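PDB 3NF4: acyl-CoA dehydrogenase from Mycobacterium thermoresistibile, which binds flavin-adenine dinucleotide and probably catalyses the alpha,beta-dehydrogenation of acyl-CoA thioesters. Local coordinates for residues E25-I30 / A59-L64; K33-I38 / E85-R90; D40-D45 / A89-V94; S93-V98 / A255-G260. One frame throughout, in Å; residues are numbered along the deposited sequence.

Interaction 1: E25-I30 / A59-L64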
loop_
_atom_site.group_PDB
_atom_site.type_symbol
_atom_site.label_atom_id
_atom_site.label_comp_id
_atom_site.label_asym_id
_atom_site.label_seq_id
_atom_site.Cartn_x
_atom_site.Cartn_y
_atom_site.Cartn_z
ATOM N N GLU A 25 -4.047 7.792 -35.659
ATOM C CA GLU A 25 -3.001 8.551 -36.314
ATOM C C GLU A 25 -3.438 9.978 -36.561
ATOM O O GLU A 25 -2.656 10.908 -36.365
ATOM C CB GLU A 25 -2.606 7.879 -37.628
ATOM C CG GLU A 25 -1.141 8.082 -38.001
ATOM C CD GLU A 25 -0.177 7.694 -36.870
ATOM O OE1 GLU A 25 -0.147 6.503 -36.472
ATOM O OE2 GLU A 25 0.556 8.589 -36.383
ATOM N N LEU A 26 -4.680 10.166 -36.986
ATOM C CA LEU A 26 -5.197 11.524 -37.160
ATOM C C LEU A 26 -5.204 12.326 -35.829
ATOM O O LEU A 26 -4.852 13.517 -35.810
ATOM C CB LEU A 26 -6.576 11.502 -37.826
ATOM C CG LEU A 26 -7.359 12.815 -37.989
ATOM C CD1 LEU A 26 -6.680 13.761 -38.985
ATOM C CD2 LEU A 26 -8.800 12.538 -38.425
ATOM N N THR A 27 -5.577 11.654 -34.732
ATOM C CA THR A 27 -5.627 12.266 -33.388
ATOM C C THR A 27 -4.265 12.734 -32.886
ATOM O O THR A 27 -4.164 13.818 -32.331
ATOM C CB THR A 27 -6.263 11.311 -32.327
ATOM O OG1 THR A 27 -7.536 10.846 -32.798
ATOM C CG2 THR A 27 -6.440 12.024 -30.988
ATOM N N ARG A 28 -3.227 11.926 -33.094
ATOM C CA ARG A 28 -1.871 12.276 -32.657
ATOM C C ARG A 28 -1.362 13.532 -33.379
ATOM O O ARG A 28 -0.684 14.387 -32.771
ATOM C CB ARG A 28 -0.907 11.097 -32.854
ATOM C CG ARG A 28 -1.287 9.856 -32.026
ATOM C CD ARG A 28 -0.291 8.685 -32.133
ATOM N NE ARG A 28 1.125 9.091 -32.112
ATOM C CZ ARG A 28 1.852 9.395 -31.023
ATOM N NH1 ARG A 28 1.336 9.381 -29.783
ATOM N NH2 ARG A 28 3.129 9.734 -31.182
ATOM N N GLU A 29 -1.734 13.648 -34.657
ATOM C CA GLU A 29 -1.348 14.781 -35.496
ATOM C C GLU A 29 -1.990 16.107 -35.054
ATOM O O GLU A 29 -1.290 17.088 -34.811
ATOM C CB GLU A 29 -1.597 14.457 -37.004
ATOM C CG GLU A 29 -1.056 15.490 -37.995
ATOM C CD GLU A 29 0.366 15.983 -37.658
ATOM O OE1 GLU A 29 1.207 15.131 -37.266
ATOM O OE2 GLU A 29 0.640 17.213 -37.784
ATOM N N ILE A 30 -3.317 16.127 -34.937
ATOM C CA ILE A 30 -4.054 17.303 -34.426
ATOM C C ILE A 30 -3.594 17.721 -33.003
ATOM O O ILE A 30 -3.368 18.911 -32.740
ATOM C CB ILE A 30 -5.601 17.059 -34.420
ATOM C CG1 ILE A 30 -6.084 16.365 -35.704
ATOM C CG2 ILE A 30 -6.372 18.340 -34.161
ATOM C CD1 ILE A 30 -6.046 17.229 -36.991
ATOM N N ALA A 59 -12.741 17.987 -37.316
ATOM C CA ALA A 59 -12.040 16.750 -37.604
ATOM C C ALA A 59 -12.878 15.527 -37.233
ATOM O O ALA A 59 -12.500 14.395 -37.524
ATOM C CB ALA A 59 -10.701 16.732 -36.897
ATOM N N GLY A 60 -14.029 15.757 -36.610
ATOM C CA GLY A 60 -14.912 14.670 -36.179
ATOM C C GLY A 60 -14.734 14.205 -34.728
ATOM O O GLY A 60 -15.492 13.352 -34.260
ATOM N N LEU A 61 -13.768 14.788 -34.013
ATOM C CA LEU A 61 -13.351 14.293 -32.683
ATOM C C LEU A 61 -14.298 14.569 -31.492
ATOM O O LEU A 61 -14.122 13.994 -30.399
ATOM C CB LEU A 61 -11.919 14.744 -32.364
ATOM C CG LEU A 61 -10.864 14.294 -33.389
ATOM C CD1 LEU A 61 -9.555 15.054 -33.236
ATOM C CD2 LEU A 61 -10.619 12.803 -33.337
ATOM N N LEU A 62 -15.310 15.402 -31.704
ATOM C CA LEU A 62 -16.261 15.721 -30.643
ATOM C C LEU A 62 -17.576 14.941 -30.718
ATOM O O LEU A 62 -18.525 15.257 -30.003
ATOM C CB LEU A 62 -16.578 17.211 -30.639
ATOM C CG LEU A 62 -15.525 18.234 -30.231
ATOM C CD1 LEU A 62 -16.105 19.652 -30.381
ATOM C CD2 LEU A 62 -15.062 18.016 -28.807
ATOM N N SER A 63 -17.659 13.935 -31.576
ATOM C CA SER A 63 -18.910 13.181 -31.703
ATOM C C SER A 63 -18.702 11.735 -32.142
ATOM O O SER A 63 -19.612 11.103 -32.686
ATOM C CB SER A 63 -19.891 13.898 -32.646
ATOM O OG SER A 63 -19.196 14.588 -33.667
ATOM N N LEU A 64 -17.512 11.213 -31.870
ATOM C CA LEU A 64 -17.132 9.886 -32.302
ATOM C C LEU A 64 -18.119 8.765 -31.973
ATOM O O LEU A 64 -18.473 7.999 -32.869
ATOM C CB LEU A 64 -15.726 9.549 -31.813
ATOM C CG LEU A 64 -14.612 10.296 -32.546
ATOM C CD1 LEU A 64 -13.270 9.928 -31.973
ATOM C CD2 LEU A 64 -14.647 10.042 -34.094
#

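Interaction 2: K33-I38 / E85-R90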
loop_
_atom_site.group_PDB
_atom_site.type_symbol
_atom_site.label_atom_id
_atom_site.label_comp_id
_atom_site.label_asym_id
_atom_site.label_seq_id
_atom_site.Cartn_x
_atom_site.Cartn_y
_atom_site.Cartn_z
ATOM N N LYS A 33 -0.132 19.304 -33.017
ATOM C CA LYS A 33 -0.102 20.569 -33.759
ATOM C C LYS A 33 -0.884 21.689 -33.079
ATOM O O LYS A 33 -0.462 22.837 -33.083
ATOM C CB LYS A 33 -0.629 20.381 -35.190
ATOM C CG LYS A 33 -0.770 21.688 -35.964
ATOM C CD LYS A 33 -1.116 21.476 -37.428
ATOM C CE LYS A 33 -1.166 22.834 -38.134
ATOM N NZ LYS A 33 -1.539 22.730 -39.575
ATOM N N VAL A 34 -2.030 21.347 -32.513
ATOM C CA VAL A 34 -2.928 22.339 -31.953
ATOM C C VAL A 34 -2.850 22.469 -30.439
ATOM O O VAL A 34 -2.815 23.586 -29.948
ATOM C CB VAL A 34 -4.376 22.116 -32.455
ATOM C CG1 VAL A 34 -5.400 22.868 -31.624
ATOM C CG2 VAL A 34 -4.471 22.541 -33.920
ATOM N N LEU A 35 -2.804 21.349 -29.708
ATOM C CA LEU A 35 -2.804 21.368 -28.226
ATOM C C LEU A 35 -1.433 21.539 -27.576
ATOM O O LEU A 35 -1.266 22.410 -26.744
ATOM C CB LEU A 35 -3.497 20.132 -27.652
ATOM C CG LEU A 35 -4.865 19.772 -28.237
ATOM C CD1 LEU A 35 -5.339 18.407 -27.716
ATOM C CD2 LEU A 35 -5.890 20.880 -27.991
ATOM N N ASP A 36 -0.461 20.715 -27.971
ATOM C CA ASP A 36 0.879 20.681 -27.355
ATOM C C ASP A 36 1.691 21.997 -27.299
ATOM O O ASP A 36 2.374 22.235 -26.304
ATOM C CB ASP A 36 1.726 19.574 -27.992
ATOM C CG ASP A 36 3.091 19.402 -27.313
ATOM O OD1 ASP A 36 4.120 19.586 -27.991
ATOM O OD2 ASP A 36 3.145 19.098 -26.093
ATOM N N PRO A 37 1.641 22.844 -28.357
ATOM C CA PRO A 37 2.518 24.022 -28.357
ATOM C C PRO A 37 2.046 25.194 -27.494
ATOM O O PRO A 37 2.844 26.095 -27.223
ATOM C CB PRO A 37 2.533 24.474 -29.832
ATOM C CG PRO A 37 1.852 23.387 -30.623
ATOM C CD PRO A 37 0.928 22.700 -29.641
ATOM N N ILE A 38 0.767 25.191 -27.097
ATOM C CA ILE A 38 0.144 26.272 -26.301
ATOM C C ILE A 38 -0.272 25.878 -24.859
ATOM O O ILE A 38 -0.657 26.748 -24.069
ATOM C CB ILE A 38 -1.112 26.858 -27.023
ATOM C CG1 ILE A 38 -2.135 25.747 -27.341
ATOM C CG2 ILE A 38 -0.713 27.654 -28.294
ATOM C CD1 ILE A 38 -3.470 26.251 -27.908
ATOM N N GLU A 85 -7.832 8.973 -24.719
ATOM C CA GLU A 85 -6.557 8.776 -24.027
ATOM C C GLU A 85 -5.387 9.566 -24.669
ATOM O O GLU A 85 -4.544 10.140 -23.958
ATOM C CB GLU A 85 -6.230 7.271 -23.925
ATOM C CG GLU A 85 -5.178 6.950 -22.890
ATOM C CD GLU A 85 -4.376 5.678 -23.148
ATOM O OE1 GLU A 85 -4.920 4.553 -23.261
ATOM O OE2 GLU A 85 -3.151 5.800 -23.163
ATOM N N GLU A 86 -5.341 9.576 -26.005
ATOM C CA GLU A 86 -4.283 10.257 -26.765
ATOM C C GLU A 86 -4.378 11.768 -26.565
ATOM O O GLU A 86 -3.371 12.421 -26.303
ATOM C CB GLU A 86 -4.342 9.903 -28.263
ATOM C CG GLU A 86 -3.936 8.452 -28.646
ATOM C CD GLU A 86 -2.442 8.147 -28.457
ATOM O OE1 GLU A 86 -1.645 9.086 -28.230
ATOM O OE2 GLU A 86 -2.053 6.955 -28.530
ATOM N N ILE A 87 -5.585 12.323 -26.661
ATOM C CA ILE A 87 -5.811 13.724 -26.277
ATOM C C ILE A 87 -5.309 14.077 -24.851
ATOM O O ILE A 87 -4.516 15.013 -24.705
ATOM C CB ILE A 87 -7.288 14.146 -26.455
ATOM C CG1 ILE A 87 -7.692 14.011 -27.921
ATOM C CG2 ILE A 87 -7.530 15.590 -25.955
ATOM C CD1 ILE A 87 -9.215 13.958 -28.137
ATOM N N ALA A 88 -5.748 13.322 -23.835
ATOM C CA ALA A 88 -5.430 13.610 -22.438
ATOM C C ALA A 88 -3.926 13.592 -22.130
ATOM O O ALA A 88 -3.490 14.199 -21.140
ATOM C CB ALA A 88 -6.153 12.611 -21.505
ATOM N N ALA A 89 -3.155 12.871 -22.949
ATOM C CA ALA A 89 -1.704 12.888 -22.856
ATOM C C ALA A 89 -1.062 14.216 -23.282
ATOM O O ALA A 89 0.101 14.472 -22.924
ATOM C CB ALA A 89 -1.093 11.702 -23.636
ATOM N N ARG A 90 -1.797 15.065 -24.017
ATOM C CA ARG A 90 -1.324 16.417 -24.337
ATOM C C ARG A 90 -1.948 17.479 -23.409
ATOM O O ARG A 90 -1.238 18.367 -22.902
ATOM C CB ARG A 90 -1.606 16.804 -25.815
ATOM C CG ARG A 90 -0.663 16.221 -26.907
ATOM C CD ARG A 90 -0.747 14.720 -26.953
ATOM N NE ARG A 90 -0.093 14.189 -28.140
ATOM C CZ ARG A 90 -0.132 12.917 -28.513
ATOM N NH1 ARG A 90 0.507 12.554 -29.618
ATOM N NH2 ARG A 90 -0.797 12.007 -27.797
#

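Interaction 3: D40-D45 / A89-V94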
loop_
_atom_site.group_PDB
_atom_site.type_symbol
_atom_site.label_atom_id
_atom_site.label_comp_id
_atom_site.label_asym_id
_atom_site.label_seq_id
_atom_site.Cartn_x
_atom_site.Cartn_y
_atom_site.Cartn_z
ATOM N N ASP A 40 1.225 24.752 -21.944
ATOM C CA ASP A 40 1.955 25.248 -20.771
ATOM C C ASP A 40 1.614 26.707 -20.452
ATOM O O ASP A 40 1.493 27.094 -19.295
ATOM C CB ASP A 40 3.472 25.098 -20.950
ATOM C CG ASP A 40 3.942 23.622 -20.977
ATOM O OD1 ASP A 40 3.205 22.695 -20.551
ATOM O OD2 ASP A 40 5.088 23.383 -21.431
ATOM N N ARG A 41 1.430 27.508 -21.492
ATOM C CA ARG A 41 1.174 28.931 -21.303
ATOM C C ARG A 41 -0.262 29.223 -20.853
ATOM O O ARG A 41 -0.484 30.105 -20.041
ATOM C CB ARG A 41 1.541 29.720 -22.576
ATOM C CG ARG A 41 1.253 31.212 -22.517
ATOM C CD ARG A 41 2.002 31.902 -21.348
ATOM N NE ARG A 41 3.219 32.579 -21.782
ATOM C CZ ARG A 41 3.354 33.902 -21.881
ATOM N NH1 ARG A 41 2.349 34.721 -21.554
ATOM N NH2 ARG A 41 4.508 34.410 -22.304
ATOM N N HIS A 42 -1.224 28.492 -21.389
ATOM C CA HIS A 42 -2.604 28.670 -21.003
ATOM C C HIS A 42 -2.911 28.126 -19.604
ATOM O O HIS A 42 -3.763 28.675 -18.906
ATOM C CB HIS A 42 -3.526 27.999 -22.000
ATOM C CG HIS A 42 -3.840 28.834 -23.198
ATOM N ND1 HIS A 42 -4.572 30.001 -23.121
ATOM C CD2 HIS A 42 -3.539 28.661 -24.508
ATOM C CE1 HIS A 42 -4.693 30.519 -24.334
ATOM N NE2 HIS A 42 -4.070 29.728 -25.191
ATOM N N GLU A 43 -2.243 27.047 -19.208
ATOM C CA GLU A 43 -2.446 26.519 -17.869
ATOM C C GLU A 43 -1.780 27.425 -16.837
ATOM O O GLU A 43 -2.308 27.627 -15.750
ATOM C CB GLU A 43 -1.960 25.063 -17.730
ATOM C CG GLU A 43 -2.930 24.003 -18.272
ATOM C CD GLU A 43 -4.263 23.924 -17.520
ATOM O OE1 GLU A 43 -4.294 24.170 -16.280
ATOM O OE2 GLU A 43 -5.293 23.626 -18.174
ATOM N N LYS A 44 -0.624 27.975 -17.196
ATOM C CA LYS A 44 0.097 28.899 -16.325
ATOM C C LYS A 44 -0.655 30.237 -16.140
ATOM O O LYS A 44 -0.698 30.754 -15.033
ATOM C CB LYS A 44 1.521 29.153 -16.842
ATOM C CG LYS A 44 2.292 30.202 -16.021
ATOM C CD LYS A 44 3.476 30.782 -16.804
ATOM C CE LYS A 44 4.306 31.782 -15.953
ATOM N NZ LYS A 44 3.653 33.126 -15.745
ATOM N N ASP A 45 -1.222 30.776 -17.237
ATOM C CA ASP A 45 -1.955 32.064 -17.223
ATOM C C ASP A 45 -3.405 31.941 -16.770
ATOM O O ASP A 45 -4.003 32.945 -16.405
ATOM C CB ASP A 45 -1.963 32.720 -18.602
ATOM C CG ASP A 45 -0.627 33.359 -18.973
ATOM O OD1 ASP A 45 0.168 33.683 -18.065
ATOM O OD2 ASP A 45 -0.387 33.555 -20.196
ATOM N N ALA A 89 -3.155 12.871 -22.949
ATOM C CA ALA A 89 -1.704 12.888 -22.856
ATOM C C ALA A 89 -1.062 14.216 -23.282
ATOM O O ALA A 89 0.101 14.472 -22.924
ATOM C CB ALA A 89 -1.093 11.702 -23.636
ATOM N N ARG A 90 -1.797 15.065 -24.017
ATOM C CA ARG A 90 -1.324 16.417 -24.337
ATOM C C ARG A 90 -1.948 17.479 -23.409
ATOM O O ARG A 90 -1.238 18.367 -22.902
ATOM C CB ARG A 90 -1.606 16.804 -25.815
ATOM C CG ARG A 90 -0.663 16.221 -26.907
ATOM C CD ARG A 90 -0.747 14.720 -26.953
ATOM N NE ARG A 90 -0.093 14.189 -28.140
ATOM C CZ ARG A 90 -0.132 12.917 -28.513
ATOM N NH1 ARG A 90 0.507 12.554 -29.618
ATOM N NH2 ARG A 90 -0.797 12.007 -27.797
ATOM N N TRP A 91 -3.265 17.403 -23.186
ATOM C CA TRP A 91 -3.956 18.453 -22.406
ATOM C C TRP A 91 -5.121 17.901 -21.614
ATOM O O TRP A 91 -6.229 17.791 -22.170
ATOM C CB TRP A 91 -4.486 19.559 -23.341
ATOM C CG TRP A 91 -4.728 20.910 -22.678
ATOM C CD1 TRP A 91 -4.968 21.162 -21.341
ATOM C CD2 TRP A 91 -4.787 22.192 -23.338
ATOM N NE1 TRP A 91 -5.126 22.515 -21.136
ATOM C CE2 TRP A 91 -5.035 23.167 -22.340
ATOM C CE3 TRP A 91 -4.641 22.607 -24.671
ATOM C CZ2 TRP A 91 -5.138 24.532 -22.636
ATOM C CZ3 TRP A 91 -4.751 23.960 -24.970
ATOM C CH2 TRP A 91 -4.994 24.911 -23.958
ATOM N N ALA A 92 -4.894 17.605 -20.325
ATOM C CA ALA A 92 -5.919 16.920 -19.502
ATOM C C ALA A 92 -7.221 17.708 -19.385
ATOM O O ALA A 92 -8.311 17.142 -19.510
ATOM C CB ALA A 92 -5.383 16.568 -18.075
ATOM N N SER A 93 -7.112 19.007 -19.132
ATOM C CA SER A 93 -8.297 19.859 -19.012
ATOM C C SER A 93 -9.203 19.850 -20.251
ATOM O O SER A 93 -10.404 19.824 -20.128
ATOM C CB SER A 93 -7.896 21.282 -18.630
ATOM O OG SER A 93 -9.050 22.091 -18.563
ATOM N N VAL A 94 -8.613 19.817 -21.444
ATOM C CA VAL A 94 -9.360 19.751 -22.687
ATOM C C VAL A 94 -10.091 18.410 -22.869
ATOM O O VAL A 94 -11.249 18.358 -23.352
ATOM C CB VAL A 94 -8.426 20.060 -23.897
ATOM C CG1 VAL A 94 -9.057 19.629 -25.235
ATOM C CG2 VAL A 94 -8.067 21.570 -23.917
HETATM O O HOH W 1 -4.729 20.558 -18.026
#

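Interaction 4: S93-V98 / A255-G260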
loop_
_atom_site.group_PDB
_atom_site.type_symbol
_atom_site.label_atom_id
_atom_site.label_comp_id
_atom_site.label_asym_id
_atom_site.label_seq_id
_atom_site.Cartn_x
_atom_site.Cartn_y
_atom_site.Cartn_z
ATOM N N SER A 93 -7.112 19.007 -19.132
ATOM C CA SER A 93 -8.297 19.859 -19.012
ATOM C C SER A 93 -9.203 19.850 -20.251
ATOM O O SER A 93 -10.404 19.824 -20.128
ATOM C CB SER A 93 -7.896 21.282 -18.630
ATOM O OG SER A 93 -9.050 22.091 -18.563
ATOM N N VAL A 94 -8.613 19.817 -21.444
ATOM C CA VAL A 94 -9.360 19.751 -22.687
ATOM C C VAL A 94 -10.091 18.410 -22.869
ATOM O O VAL A 94 -11.249 18.358 -23.352
ATOM C CB VAL A 94 -8.426 20.060 -23.897
ATOM C CG1 VAL A 94 -9.057 19.629 -25.235
ATOM C CG2 VAL A 94 -8.067 21.570 -23.917
ATOM N N ALA A 95 -9.438 17.320 -22.480
ATOM C CA ALA A 95 -10.020 16.013 -22.676
ATOM C C ALA A 95 -11.180 15.774 -21.711
ATOM O O ALA A 95 -12.191 15.158 -22.077
ATOM C CB ALA A 95 -8.959 14.952 -22.542
ATOM N N VAL A 96 -11.032 16.248 -20.466
ATOM C CA VAL A 96 -12.168 16.291 -19.539
ATOM C C VAL A 96 -13.385 16.968 -20.235
ATOM O O VAL A 96 -14.490 16.415 -20.255
ATOM C CB VAL A 96 -11.793 16.935 -18.140
ATOM C CG1 VAL A 96 -13.019 17.172 -17.287
ATOM C CG2 VAL A 96 -10.842 16.028 -17.353
ATOM N N ALA A 97 -13.179 18.120 -20.861
ATOM C CA ALA A 97 -14.281 18.812 -21.533
ATOM C C ALA A 97 -14.878 18.015 -22.697
ATOM O O ALA A 97 -16.086 18.120 -22.979
ATOM C CB ALA A 97 -13.825 20.172 -22.026
ATOM N N VAL A 98 -14.037 17.262 -23.411
ATOM C CA VAL A 98 -14.551 16.401 -24.492
ATOM C C VAL A 98 -15.495 15.338 -23.927
ATOM O O VAL A 98 -16.582 15.100 -24.462
ATOM C CB VAL A 98 -13.438 15.776 -25.362
ATOM C CG1 VAL A 98 -14.019 14.750 -26.330
ATOM C CG2 VAL A 98 -12.735 16.877 -26.159
ATOM N N ALA A 255 -11.807 7.249 -16.590
ATOM C CA ALA A 255 -10.791 6.193 -16.566
ATOM C C ALA A 255 -9.818 6.378 -17.721
ATOM O O ALA A 255 -8.623 6.271 -17.521
ATOM C CB ALA A 255 -11.422 4.815 -16.615
ATOM N N ALA A 256 -10.330 6.707 -18.915
ATOM C CA ALA A 256 -9.461 6.913 -20.097
ATOM C C ALA A 256 -8.605 8.169 -19.955
ATOM O O ALA A 256 -7.421 8.142 -20.327
ATOM C CB ALA A 256 -10.273 6.980 -21.385
ATOM N N VAL A 257 -9.198 9.254 -19.426
ATOM C CA VAL A 257 -8.464 10.499 -19.182
ATOM C C VAL A 257 -7.327 10.301 -18.174
ATOM O O VAL A 257 -6.233 10.813 -18.380
ATOM C CB VAL A 257 -9.416 11.675 -18.738
ATOM C CG1 VAL A 257 -8.623 12.898 -18.306
ATOM C CG2 VAL A 257 -10.351 12.085 -19.924
ATOM N N ALA A 258 -7.583 9.575 -17.079
ATOM C CA ALA A 258 -6.562 9.397 -16.035
ATOM C C ALA A 258 -5.410 8.545 -16.555
ATOM O O ALA A 258 -4.247 8.797 -16.215
ATOM C CB ALA A 258 -7.166 8.770 -14.748
ATOM N N THR A 259 -5.729 7.544 -17.380
ATOM C CA THR A 259 -4.691 6.666 -17.980
ATOM C C THR A 259 -3.725 7.485 -18.871
ATOM O O THR A 259 -2.510 7.255 -18.864
ATOM C CB THR A 259 -5.349 5.465 -18.745
ATOM O OG1 THR A 259 -6.153 4.703 -17.828
ATOM C CG2 THR A 259 -4.304 4.517 -19.417
ATOM N N GLY A 260 -4.256 8.459 -19.610
ATOM C CA GLY A 260 -3.427 9.230 -20.565
ATOM C C GLY A 260 -2.571 10.260 -19.844
ATOM O O GLY A 260 -1.463 10.544 -20.275
#

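Interaction 1: E25-I30 / A59-L64
L61 meets T27 and I30 where a loop folds back onto the first long helix of the all-helical N-terminal domain of the acyl-CoA dehydrogenase fold. Its two methyls divide the work. CD2 lies 3.7 Å from T27 OG1, the two side chains passing at a slant, while CD1 approaches I30 CG1 at 4.5 Å, a looser apolar touch. A third point lies towards the surface, where L26 CD2 comes to 4.2 Å from the carbonyl oxygen of A59.

The threonine oxygen is no polar partner for the loop. With chi1 at -53° it sits beside its own backbone N, CG2 being anti to that nitrogen, and its hydrogen bond goes to L23 O, one turn earlier in the helix. Towards L61 CD2 the same oxygen makes just a van der Waals contact. L56 of helix 52-57 touches both I30 and L61, and V83 of helix 77-88 touches both T27 and L61, which ties the loop into a small cluster.

Behind L61 the backbone is turned: G60, at positive phi, ends the preceding helix in a Schellman motif, and a type I beta turn runs from G60 to S63, within which S63 N reaches G60 O in a weak bond of 3.5 Å.

Interaction 2: K33-I38 / E85-R90
L35 faces R90 and I87 where the C-terminal ends of helices 18-35 and 77-88 come together in the helical N-terminal domain, a wider pi-type turn marking residues 33-35. From L35 two contacts branch out. Its CB lies 4.2 Å from R90 CB, and its CD1 reaches I87 CG2 at 4.0 Å. A chi1 of -49° sets L35 CG beside the backbone N, which lets CD1 extend to the I87 branch that is anti to its own nitrogen. W91 and V52 also touch L35, so this leucine sits in a buried apolar setting.

D36 is next, and its CA lies 5.7 Å from that of R90, the nearest CA pair of the two segments. Its CB rests against the arginine CG, so the aliphatic part of R90 does the touching. The charged ends part company: the D36 carboxylate pairs with R356, and the R90 guanidinium, led away from the contact, forms a salt bridge through NE with D32.

The NH2 of the same guanidinium is held within its own segment. It donates to the backbone oxygen of E86 from above the carbonyl plane, a bent bond, and more directly to E86 OE1, which lies in the guanidinium plane and is met nearly along its C-O axis, NH2 to OE1 being 3.1 Å.

Interaction 3: D40-D45 / A89-V94
W91 brings its indole against E43 and H42 at the N-cap of helix 92-104, where the helical N-terminal domain turns from one helix to the next and meets helix 39-45. The tight part is polar. W91 NE1 donates to E43 OE2 over 3.2 Å with an N-H...O angle of 168°; the oxygen lies at the ring edge, near its plane, and uses its anti lone pair. Carboxylate and indole stand almost perpendicular, at 85°. The glutamate chain gets there by bending at chi2 (-65°), which folds its end towards the indole. The same OE2 lies 3.5 Å from S93 CB and accepts a bond from A214 N, while E43 OE1 takes one from H213 N. E43 thus ties this helix junction to the middle-domain range, with the S93 side chain about 9 Å from the bound FAD. Several donors grip the buried carboxylate, which would probably favour its charged form. A water is the weaker link here, accepting from S93 N at 3.1 Å and giving E43 OE2 a weak bond. On one face of the indole, V94 CG2 packs off-centre, towards the rim.

The looser side belongs to H42, a partly exposed residue. Its ring brushes W91 CH2 obliquely, while ND1 is hydrogen-bonded with T47 OG1, and its CB stands 3.9 Å from W91 CZ2.

Interaction 4: S93-V98 / A255-G260
V257 lies across from A95 and V96, and each of its methyls meets a different residue. CG2 comes within 4.1 Å of A95 CB and 4.2 Å of the backbone oxygen of A95, whereas CG1 reaches V96 CG2 at 4.0 Å. The assignment follows from chi1 of V257, 172°: CG1 stands anti to the backbone nitrogen, and CG2 beside that nitrogen, anti to the carbonyl carbon. V96 adopts the same conformation (chi1 171°), yet it offers the other branch, its CG2, so two valines of equal rotamer meet through unlike methyls, their side chains crossing at about a right angle. A95, with only a methyl, lets the backbones close to 6.7 Å between its CA and that of V257, the nearest CA pair of the two segments.

T259, on the side of its helix away from this contact, bonds back to its own backbone. With chi1 at -59°, its OG1 donates to A255 O at 2.9 Å. The hydroxyl thus spends its proton on A255 O, which receives T259 N from the opposite face of the carbonyl plane.

The contact joins helix 92-104 of the N-terminal domain to helix 247-274 of the C-terminal one, deep in the chain and with the V96 side chain about 7 Å from the bound FAD. I87 and A88 of helix 77-88 pack on A95, and helices 289-315 and 321-346 flank 255-260 through contacts with A255 and T259.

In the fold
From the N terminus, helix 18-35 supplies the first partner of both interaction 1 and interaction 2. Interaction 1 closes a loop of 28 residues at 59-64, and interaction 2 opens before that point and closes beyond it, so the two cross along the chain. Interaction 3 opens at 40-45, crosses interaction 1 as well, and ends on the stretch where interaction 2 ends, A89 and R90 being common to both. These three stay inside the N-terminal helical domain. Interaction 4 starts at S93 and V94, residues of interaction 3, and spans 156 residues, including the strands of the middle domain, to reach the C-terminal helices.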